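PDB 3CPK: uncharacterized protein Q7W7N7_BORPA from Bordetella parapertussis 12822, which is of unknown function but belongs to the DUF498/DUF598 family of Xcc1710-like domain proteins. Local coordinates for residues T13-G18 against V24-F29; S30-F35 against A42-Q47; R128-L133 against R138-A143. All coordinates share one frame; numbering follows the deposited sequence.

Interaction 1 (T13-G18 against V24-F29)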
loop_
_atom_site.group_PDB
_atom_site.type_symbol
_atom_site.label_atom_id
_atom_site.label_comp_id
_atom_site.label_asym_id
_atom_site.label_seq_id
_atom_site.Cartn_x
_atom_site.Cartn_y
_atom_site.Cartn_z
ATOM N N THR A 13 8.272 -5.392 6.472
ATOM C CA THR A 13 7.245 -6.246 6.997
ATOM C C THR A 13 6.300 -5.544 7.960
ATOM O O THR A 13 6.742 -4.846 8.884
ATOM C CB THR A 13 7.926 -7.425 7.703
ATOM O OG1 THR A 13 8.772 -8.097 6.759
ATOM C CG2 THR A 13 6.905 -8.399 8.266
ATOM N N VAL A 14 5.001 -5.723 7.727
ATOM C CA VAL A 14 3.984 -5.155 8.591
ATOM C C VAL A 14 4.045 -5.994 9.865
ATOM O O VAL A 14 3.651 -7.162 9.891
ATOM C CB VAL A 14 2.586 -5.259 7.962
ATOM C CG1 VAL A 14 1.524 -5.059 9.030
ATOM C CG2 VAL A 14 2.431 -4.211 6.867
ATOM N N THR A 15 4.556 -5.380 10.921
ATOM C CA THR A 15 4.748 -6.041 12.205
ATOM C C THR A 15 3.500 -6.239 13.073
ATOM O O THR A 15 3.314 -7.288 13.677
ATOM C CB THR A 15 5.810 -5.277 13.021
ATOM O OG1 THR A 15 7.084 -5.422 12.390
ATOM C CG2 THR A 15 5.894 -5.825 14.426
ATOM N N ALA A 16 2.670 -5.213 13.150
ATOM C CA ALA A 16 1.454 -5.270 13.936
ATOM C C ALA A 16 0.497 -4.267 13.322
ATOM O O ALA A 16 0.895 -3.426 12.519
ATOM C CB ALA A 16 1.740 -4.915 15.392
ATOM N N TYR A 17 -0.768 -4.371 13.692
ATOM C CA TYR A 17 -1.800 -3.482 13.181
ATOM C C TYR A 17 -2.542 -3.033 14.415
ATOM O O TYR A 17 -2.715 -3.807 15.355
ATOM C CB TYR A 17 -2.765 -4.241 12.266
ATOM C CG TYR A 17 -2.205 -5.535 11.712
ATOM C CD1 TYR A 17 -1.778 -6.555 12.566
ATOM C CD2 TYR A 17 -2.072 -5.730 10.339
ATOM C CE1 TYR A 17 -1.227 -7.729 12.070
ATOM C CE2 TYR A 17 -1.521 -6.908 9.831
ATOM C CZ TYR A 17 -1.098 -7.898 10.704
ATOM O OH TYR A 17 -0.519 -9.047 10.225
ATOM N N GLY A 18 -2.979 -1.790 14.432
ATOM C CA GLY A 18 -3.702 -1.336 15.593
ATOM C C GLY A 18 -4.772 -0.345 15.238
ATOM O O GLY A 18 -4.856 0.119 14.106
ATOM N N VAL A 24 5.235 -1.098 11.124
ATOM C CA VAL A 24 6.059 -1.673 10.084
ATOM C C VAL A 24 7.478 -1.788 10.617
ATOM O O VAL A 24 8.030 -0.824 11.148
ATOM C CB VAL A 24 6.032 -0.795 8.821
ATOM C CG1 VAL A 24 6.750 -1.498 7.668
ATOM C CG2 VAL A 24 4.602 -0.492 8.447
ATOM N N ASN A 25 8.057 -2.981 10.494
ATOM C CA ASN A 25 9.416 -3.224 10.959
ATOM C C ASN A 25 9.544 -2.809 12.426
ATOM O O ASN A 25 10.590 -2.312 12.862
ATOM C CB ASN A 25 10.413 -2.448 10.080
ATOM C CG ASN A 25 10.293 -2.805 8.587
ATOM O OD1 ASN A 25 10.673 -2.024 7.719
ATOM N ND2 ASN A 25 9.772 -3.986 8.298
ATOM N N GLN A 26 8.461 -3.015 13.176
ATOM C CA GLN A 26 8.406 -2.689 14.601
ATOM C C GLN A 26 8.383 -1.195 14.934
ATOM O O GLN A 26 8.772 -0.778 16.025
ATOM C CB GLN A 26 9.555 -3.389 15.333
ATOM C CG GLN A 26 9.356 -4.899 15.404
ATOM C CD GLN A 26 10.468 -5.627 16.134
ATOM O OE1 GLN A 26 11.098 -5.083 17.039
ATOM N NE2 GLN A 26 10.697 -6.876 15.756
ATOM N N VAL A 27 7.925 -0.398 13.979
ATOM C CA VAL A 27 7.813 1.039 14.163
ATOM C C VAL A 27 6.386 1.444 13.775
ATOM O O VAL A 27 5.905 1.078 12.703
ATOM C CB VAL A 27 8.830 1.787 13.288
ATOM C CG1 VAL A 27 8.723 3.288 13.523
ATOM C CG2 VAL A 27 10.226 1.293 13.607
ATOM N N ARG A 28 5.714 2.185 14.653
ATOM C CA ARG A 28 4.339 2.622 14.399
ATOM C C ARG A 28 4.181 3.842 13.503
ATOM O O ARG A 28 4.909 4.825 13.622
ATOM C CB ARG A 28 3.611 2.939 15.707
ATOM C CG ARG A 28 3.171 1.757 16.521
ATOM C CD ARG A 28 2.191 2.218 17.588
ATOM N NE ARG A 28 1.943 1.163 18.564
ATOM C CZ ARG A 28 1.054 1.242 19.545
ATOM N NH1 ARG A 28 0.310 2.331 19.690
ATOM N NH2 ARG A 28 0.919 0.233 20.390
ATOM N N PHE A 29 3.193 3.769 12.621
ATOM C CA PHE A 29 2.881 4.868 11.730
ATOM C C PHE A 29 1.411 5.223 11.896
ATOM O O PHE A 29 0.543 4.344 11.895
ATOM C CB PHE A 29 3.172 4.489 10.283
ATOM C CG PHE A 29 4.622 4.274 10.007
ATOM C CD1 PHE A 29 5.234 3.068 10.335
ATOM C CD2 PHE A 29 5.391 5.289 9.442
ATOM C CE1 PHE A 29 6.594 2.873 10.118
ATOM C CE2 PHE A 29 6.758 5.110 9.217
ATOM C CZ PHE A 29 7.360 3.895 9.553
#
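Two hydrogen bonds tie Thr13 and Thr15 to the residues that follow Val24. The backbone N of Asn25 gives its hydrogen to Thr13 O at 2.8 Å. The bond is close to straight, 164° at the hydrogen. Val24 comes up to the same oxygen with carbon: its CG1 lies 3.6 Å from Thr13 O, and its CA makes a CH...O contact there. The second bond uses a side chain: Gln26 N donates to Thr15 OG1 at 2.9 Å, and this one is bent, 131° at the hydrogen. OG1 of Thr15 lies beside its own backbone N, opposite the carbonyl carbon (chi1 -68°), and is thereby turned to the backbone N-H of Gln26.

The setting is a small antiparallel meander of strands 14-18, 21-24 and 27-29. Val14 and Val24 form a non-hydrogen-bonded pair across it, with CA atoms 4.3 Å apart. Beyond them Thr15 and Ala16 both face Glu23, which makes a classic beta bulge. On the other segment Val24 to Val27 is a type I' turn, the tight connection that leads into strand 27-29.

Apolar contacts fill in around the polar ones. Thr15 CG2 meets Gln26 CG at 3.7 Å, the two side chains running at a slant to each other. Val14 and Val24 share one face of the sheet, where both pack on Phe35; Val14 also touches Ala127 and Asn131 of helix 123-135.

Interaction 2 (S30-F35 against A42-Q47)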
loop_
_atom_site.group_PDB
_atom_site.type_symbol
_atom_site.label_atom_id
_atom_site.label_comp_id
_atom_site.label_asym_id
_atom_site.label_seq_id
_atom_site.Cartn_x
_atom_site.Cartn_y
_atom_site.Cartn_z
ATOM N N SER A 30 1.136 6.511 12.069
ATOM C CA SER A 30 -0.235 6.965 12.225
ATOM C C SER A 30 -0.649 7.892 11.090
ATOM O O SER A 30 -1.739 8.457 11.097
ATOM C CB SER A 30 -0.434 7.628 13.590
ATOM O OG SER A 30 0.655 8.457 13.926
ATOM N N HIS A 31 0.237 8.049 10.116
ATOM C CA HIS A 31 -0.068 8.842 8.938
ATOM C C HIS A 31 0.052 7.841 7.792
ATOM O O HIS A 31 0.666 6.785 7.953
ATOM C CB HIS A 31 0.912 10.011 8.765
ATOM C CG HIS A 31 2.325 9.603 8.487
ATOM N ND1 HIS A 31 3.207 9.223 9.480
ATOM C CD2 HIS A 31 3.024 9.554 7.329
ATOM C CE1 HIS A 31 4.384 8.963 8.944
ATOM N NE2 HIS A 31 4.301 9.157 7.638
ATOM N N ALA A 32 -0.543 8.150 6.646
ATOM C CA ALA A 32 -0.502 7.231 5.517
ATOM C C ALA A 32 0.913 7.004 5.013
ATOM O O ALA A 32 1.735 7.917 4.996
ATOM C CB ALA A 32 -1.390 7.737 4.392
ATOM N N ILE A 33 1.185 5.770 4.610
ATOM C CA ILE A 33 2.491 5.383 4.104
ATOM C C ILE A 33 2.360 4.492 2.869
ATOM O O ILE A 33 1.276 4.022 2.523
ATOM C CB ILE A 33 3.304 4.617 5.184
ATOM C CG1 ILE A 33 2.505 3.404 5.669
ATOM C CG2 ILE A 33 3.621 5.548 6.350
ATOM C CD1 ILE A 33 3.209 2.569 6.717
ATOM N N ALA A 34 3.482 4.278 2.201
ATOM C CA ALA A 34 3.525 3.435 1.017
ATOM C C ALA A 34 4.907 2.807 1.016
ATOM O O ALA A 34 5.864 3.398 1.517
ATOM C CB ALA A 34 3.304 4.265 -0.243
ATOM N N PHE A 35 5.017 1.598 0.482
ATOM C CA PHE A 35 6.306 0.937 0.455
ATOM C C PHE A 35 6.244 -0.387 -0.259
ATOM O O PHE A 35 5.179 -0.971 -0.443
ATOM C CB PHE A 35 6.848 0.739 1.889
ATOM C CG PHE A 35 5.968 -0.113 2.770
ATOM C CD1 PHE A 35 6.164 -1.490 2.849
ATOM C CD2 PHE A 35 4.930 0.464 3.506
ATOM C CE1 PHE A 35 5.352 -2.286 3.645
ATOM C CE2 PHE A 35 4.103 -0.321 4.311
ATOM C CZ PHE A 35 4.313 -1.704 4.380
ATOM N N ALA A 42 7.909 4.967 2.734
ATOM C CA ALA A 42 7.659 6.371 2.444
ATOM C C ALA A 42 6.317 6.882 2.934
ATOM O O ALA A 42 5.373 6.108 3.103
ATOM C CB ALA A 42 7.781 6.615 0.944
ATOM N N SER A 43 6.242 8.195 3.164
ATOM C CA SER A 43 4.998 8.827 3.575
ATOM C C SER A 43 4.210 9.085 2.319
ATOM O O SER A 43 4.705 9.491 1.261
ATOM C CB SER A 43 5.266 10.142 4.323
ATOM O OG SER A 43 6.088 11.006 3.561
ATOM N N TRP A 44 2.893 8.899 2.453
ATOM C CA TRP A 44 2.031 9.045 1.328
ATOM C C TRP A 44 1.039 10.151 1.668
ATOM O O TRP A 44 0.245 9.997 2.594
ATOM C CB TRP A 44 1.363 7.693 1.115
ATOM C CG TRP A 44 0.625 7.532 -0.142
ATOM C CD1 TRP A 44 1.023 7.918 -1.386
ATOM C CD2 TRP A 44 -0.648 6.901 -0.301
ATOM N NE1 TRP A 44 0.066 7.573 -2.315
ATOM C CE2 TRP A 44 -0.975 6.956 -1.673
ATOM C CE3 TRP A 44 -1.559 6.309 0.592
ATOM C CZ2 TRP A 44 -2.160 6.426 -2.183
ATOM C CZ3 TRP A 44 -2.741 5.780 0.084
ATOM C CH2 TRP A 44 -3.034 5.852 -1.289
ATOM N N PRO A 45 1.074 11.282 0.924
ATOM C CA PRO A 45 0.215 12.466 1.091
ATOM C C PRO A 45 -1.291 12.264 0.940
ATOM O O PRO A 45 -1.900 12.810 0.023
ATOM C CB PRO A 45 0.748 13.442 0.035
ATOM C CG PRO A 45 2.108 12.936 -0.297
ATOM C CD PRO A 45 1.918 11.448 -0.269
ATOM N N VAL A 46 -1.893 11.504 1.848
ATOM C CA VAL A 46 -3.315 11.218 1.789
ATOM C C VAL A 46 -3.824 11.041 3.151
ATOM O O VAL A 46 -3.050 10.782 4.135
ATOM C CB VAL A 46 -3.635 9.978 0.944
ATOM C CG1 VAL A 46 -5.143 9.752 0.848
ATOM C CG2 VAL A 46 -3.050 10.132 -0.436
ATOM N N GLN A 47 -5.111 11.316 3.231
ATOM C CA GLN A 47 -5.779 11.346 4.477
ATOM C C GLN A 47 -7.196 10.832 4.499
ATOM O O GLN A 47 -7.739 10.480 5.557
ATOM C CB GLN A 47 -5.666 12.787 4.956
ATOM C CG GLN A 47 -5.958 13.018 6.407
ATOM C CD GLN A 47 -5.400 14.332 6.922
ATOM O OE1 GLN A 47 -4.841 15.127 6.164
ATOM N NE2 GLN A 47 -5.550 14.565 8.227
#
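Ala42 O accepts the shortest bond between the two segments, from Ala34 N at 2.8 Å. The donor is tilted 24° from the carbonyl plane. The return bond, from Ala42 N to Ala34 O, is 2.9 Å long and more bent at the hydrogen. Together they make Ala34 and Ala42 a hydrogen-bonded antiparallel pair in the beta hairpin of strands 33-35 and 42-43. This hairpin forms one side of the mixed sheet, with 42-43 as its outermost strand. Strand 33-35 joins it to strand 140-144.

The next pair, Ile33 and Ser43, is non-hydrogen-bonded. Ile33 CB sits 3.3 Å from Ala42 O. Its CG2 also stays near that oxygen, while the branch through CG1 to CD1 leads off; the side chain touches Val24 and Val41. A third bond continues the ladder past the strand ends: Trp44 N donates to Ala32 O almost straight, 172° at the hydrogen. Here the N-H comes in from above the plane of the Ala32 carbonyl.

Trp44 carries the apolar part. Its CB packs on Ala34 CB, and its CE3 lies 4.1 Å from Ala32 CB. With CG anti to the backbone N (chi1 -169°), the indole leads off from the hairpin towards Leu57 and Ala60 of helix 54-61. Its NE1 is hydrogen-bonded to Leu56 O, so the buried nitrogen is satisfied. Val46 CG2 lies over the centre of one indole face, 3.9 Å above the plane. An inverse gamma turn centred on Pro45 brings the chain round to Val46.

At the more exposed margin, the His31 ring presents its edge to Ser43, with NE2 3.6 Å from Ser43 CB.

Interaction 3 (R128-L133 against R138-A143)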
loop_
_atom_site.group_PDB
_atom_site.type_symbol
_atom_site.label_atom_id
_atom_site.label_comp_id
_atom_site.label_asym_id
_atom_site.label_seq_id
_atom_site.Cartn_x
_atom_site.Cartn_y
_atom_site.Cartn_z
ATOM N N ARG A 128 -2.059 -7.031 5.893
ATOM C CA ARG A 128 -1.985 -8.474 5.997
ATOM C C ARG A 128 -1.845 -9.120 4.614
ATOM O O ARG A 128 -1.145 -10.121 4.446
ATOM C CB ARG A 128 -3.243 -8.946 6.701
ATOM C CG ARG A 128 -3.511 -10.424 6.680
ATOM C CD ARG A 128 -4.938 -10.617 7.148
ATOM N NE ARG A 128 -5.199 -9.754 8.300
ATOM C CZ ARG A 128 -6.298 -9.022 8.468
ATOM N NH1 ARG A 128 -7.264 -9.041 7.556
ATOM N NH2 ARG A 128 -6.420 -8.256 9.548
ATOM N N THR A 129 -2.507 -8.556 3.616
ATOM C CA THR A 129 -2.393 -9.120 2.276
ATOM C C THR A 129 -1.004 -8.815 1.708
ATOM O O THR A 129 -0.479 -9.556 0.880
ATOM C CB THR A 129 -3.486 -8.570 1.324
ATOM O OG1 THR A 129 -4.782 -8.925 1.819
ATOM C CG2 THR A 129 -3.336 -9.163 -0.043
ATOM N N TYR A 130 -0.412 -7.721 2.170
ATOM C CA TYR A 130 0.922 -7.331 1.729
ATOM C C TYR A 130 1.960 -8.324 2.243
ATOM O O TYR A 130 2.833 -8.762 1.494
ATOM C CB TYR A 130 1.283 -5.935 2.246
ATOM C CG TYR A 130 2.766 -5.674 2.206
ATOM C CD1 TYR A 130 3.377 -5.172 1.062
ATOM C CD2 TYR A 130 3.576 -6.018 3.288
ATOM C CE1 TYR A 130 4.770 -5.027 0.998
ATOM C CE2 TYR A 130 4.950 -5.883 3.230
ATOM C CZ TYR A 130 5.543 -5.389 2.084
ATOM O OH TYR A 130 6.907 -5.289 2.019
ATOM N N ASN A 131 1.879 -8.649 3.532
ATOM C CA ASN A 131 2.815 -9.587 4.130
ATOM C C ASN A 131 2.805 -10.890 3.344
ATOM O O ASN A 131 3.855 -11.473 3.075
ATOM C CB ASN A 131 2.445 -9.883 5.591
ATOM C CG ASN A 131 2.933 -8.811 6.568
ATOM O OD1 ASN A 131 2.542 -8.815 7.739
ATOM N ND2 ASN A 131 3.791 -7.900 6.098
ATOM N N ILE A 132 1.611 -11.341 2.973
ATOM C CA ILE A 132 1.472 -12.590 2.234
ATOM C C ILE A 132 2.057 -12.530 0.834
ATOM O O ILE A 132 2.882 -13.359 0.478
ATOM C CB ILE A 132 -0.012 -13.038 2.174
ATOM C CG1 ILE A 132 -0.473 -13.422 3.578
ATOM C CG2 ILE A 132 -0.173 -14.236 1.236
ATOM C CD1 ILE A 132 -1.946 -13.723 3.684
ATOM N N LEU A 133 1.638 -11.555 0.043
ATOM C CA LEU A 133 2.169 -11.426 -1.308
ATOM C C LEU A 133 3.684 -11.274 -1.263
ATOM O O LEU A 133 4.396 -11.680 -2.176
ATOM C CB LEU A 133 1.563 -10.212 -2.008
ATOM C CG LEU A 133 0.064 -10.262 -2.279
ATOM C CD1 LEU A 133 -0.302 -9.148 -3.236
ATOM C CD2 LEU A 133 -0.307 -11.598 -2.876
ATOM N N ARG A 138 6.212 -12.022 -4.361
ATOM C CA ARG A 138 5.611 -11.353 -5.510
ATOM C C ARG A 138 6.082 -9.900 -5.515
ATOM O O ARG A 138 6.483 -9.375 -4.477
ATOM C CB ARG A 138 4.086 -11.393 -5.415
ATOM C CG ARG A 138 3.445 -12.738 -5.747
ATOM C CD ARG A 138 2.015 -12.788 -5.203
ATOM N NE ARG A 138 1.048 -13.344 -6.152
ATOM C CZ ARG A 138 0.279 -12.619 -6.962
ATOM N NH1 ARG A 138 0.352 -11.296 -6.953
ATOM N NH2 ARG A 138 -0.574 -13.219 -7.784
ATOM N N ARG A 139 6.051 -9.253 -6.677
ATOM C CA ARG A 139 6.459 -7.849 -6.768
ATOM C C ARG A 139 5.256 -6.995 -6.352
ATOM O O ARG A 139 4.415 -6.627 -7.174
ATOM C CB ARG A 139 6.898 -7.510 -8.198
ATOM N N VAL A 140 5.201 -6.656 -5.069
ATOM C CA VAL A 140 4.076 -5.917 -4.523
ATOM C C VAL A 140 4.392 -4.594 -3.819
ATOM O O VAL A 140 5.417 -4.465 -3.159
ATOM C CB VAL A 140 3.337 -6.828 -3.518
ATOM C CG1 VAL A 140 4.258 -7.128 -2.333
ATOM C CG2 VAL A 140 2.035 -6.177 -3.057
ATOM N N VAL A 141 3.508 -3.613 -3.976
ATOM C CA VAL A 141 3.647 -2.323 -3.295
ATOM C C VAL A 141 2.352 -2.158 -2.513
ATOM O O VAL A 141 1.304 -2.647 -2.933
ATOM C CB VAL A 141 3.736 -1.099 -4.259
ATOM C CG1 VAL A 141 3.827 0.178 -3.443
ATOM C CG2 VAL A 141 4.936 -1.205 -5.162
ATOM N N VAL A 142 2.418 -1.485 -1.377
ATOM C CA VAL A 142 1.219 -1.251 -0.601
ATOM C C VAL A 142 1.144 0.202 -0.131
ATOM O O VAL A 142 2.141 0.799 0.260
ATOM C CB VAL A 142 1.131 -2.193 0.627
ATOM C CG1 VAL A 142 2.240 -1.869 1.624
ATOM C CG2 VAL A 142 -0.241 -2.062 1.284
ATOM N N ALA A 143 -0.061 0.754 -0.207
ATOM C CA ALA A 143 -0.362 2.116 0.218
ATOM C C ALA A 143 -1.446 1.948 1.280
ATOM O O ALA A 143 -2.456 1.291 1.029
ATOM C CB ALA A 143 -0.889 2.924 -0.954
#
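Tyr130 and Leu133 of helix 123-135 pack against Val140 and Val142 of strand 140-144. Tyr130, Val140 and Val142 make the buried, apolar part, and Leu133 borders it. Tyr130 CD1 lies 3.5 Å from Val142 CG1, and the two side chains meet at about a right angle. Further out along the same ring, Tyr130 CE1 touches Val140 CG1 at 4.0 Å. The ring reaches the strand because its CG is anti to the backbone N (chi1 162°). Its hydroxyl is hydrogen-bonded to Asn12 O, and Phe35 meets the ring edge-to-face. Leu133 fits next to it, with CD1 3.8 Å from Val140 CG2.

The side nearer solvent, around the partly exposed Arg138, is more polar, though still close at its contacts. Arg138 N donates to Leu133 O at 2.9 Å, so the chain is held again soon after it leaves the helix. The Arg138 side chain then runs obliquely past Leu133, its CD 3.5 Å from Leu133 CD2. The arginine side chain kinks between CG and NE, and NH1 forms a salt bridge with Glu90. That partner would probably balance much of the arginine charge.

The axes of the two short segments approach to 8.8 Å and run nearly antiparallel, 167° apart. The helix lies along strand 140-144 on one face of the mixed sheet, also touching Leu93 of strand 91-95. Helix 123-135 is the connection of a beta-alpha-beta crossover from strand 117-121 to strand 140-144, with strand 91-95 between the two.

The three contacts follow one another along the chain, each closing before the next opens. Their centres are about 13 to 15 Å apart. Interaction 1 belongs to the small antiparallel sheet. Interactions 2 and 3 both reach the mixed sheet, where strands 33-35 and 140-144 are neighbours and Phe35 O probably accepts a hydrogen bond from Val142 N. Phe35 links all three: its ring meets Val14 and Val24 of interaction 1 and Tyr130 of interaction 3. Helix 123-135 also touches segment 13-18, for example where Gln124 meets Tyr17. This is consistent with the two sheets and the helix packing together around Phe35 in this uncharacterised protein.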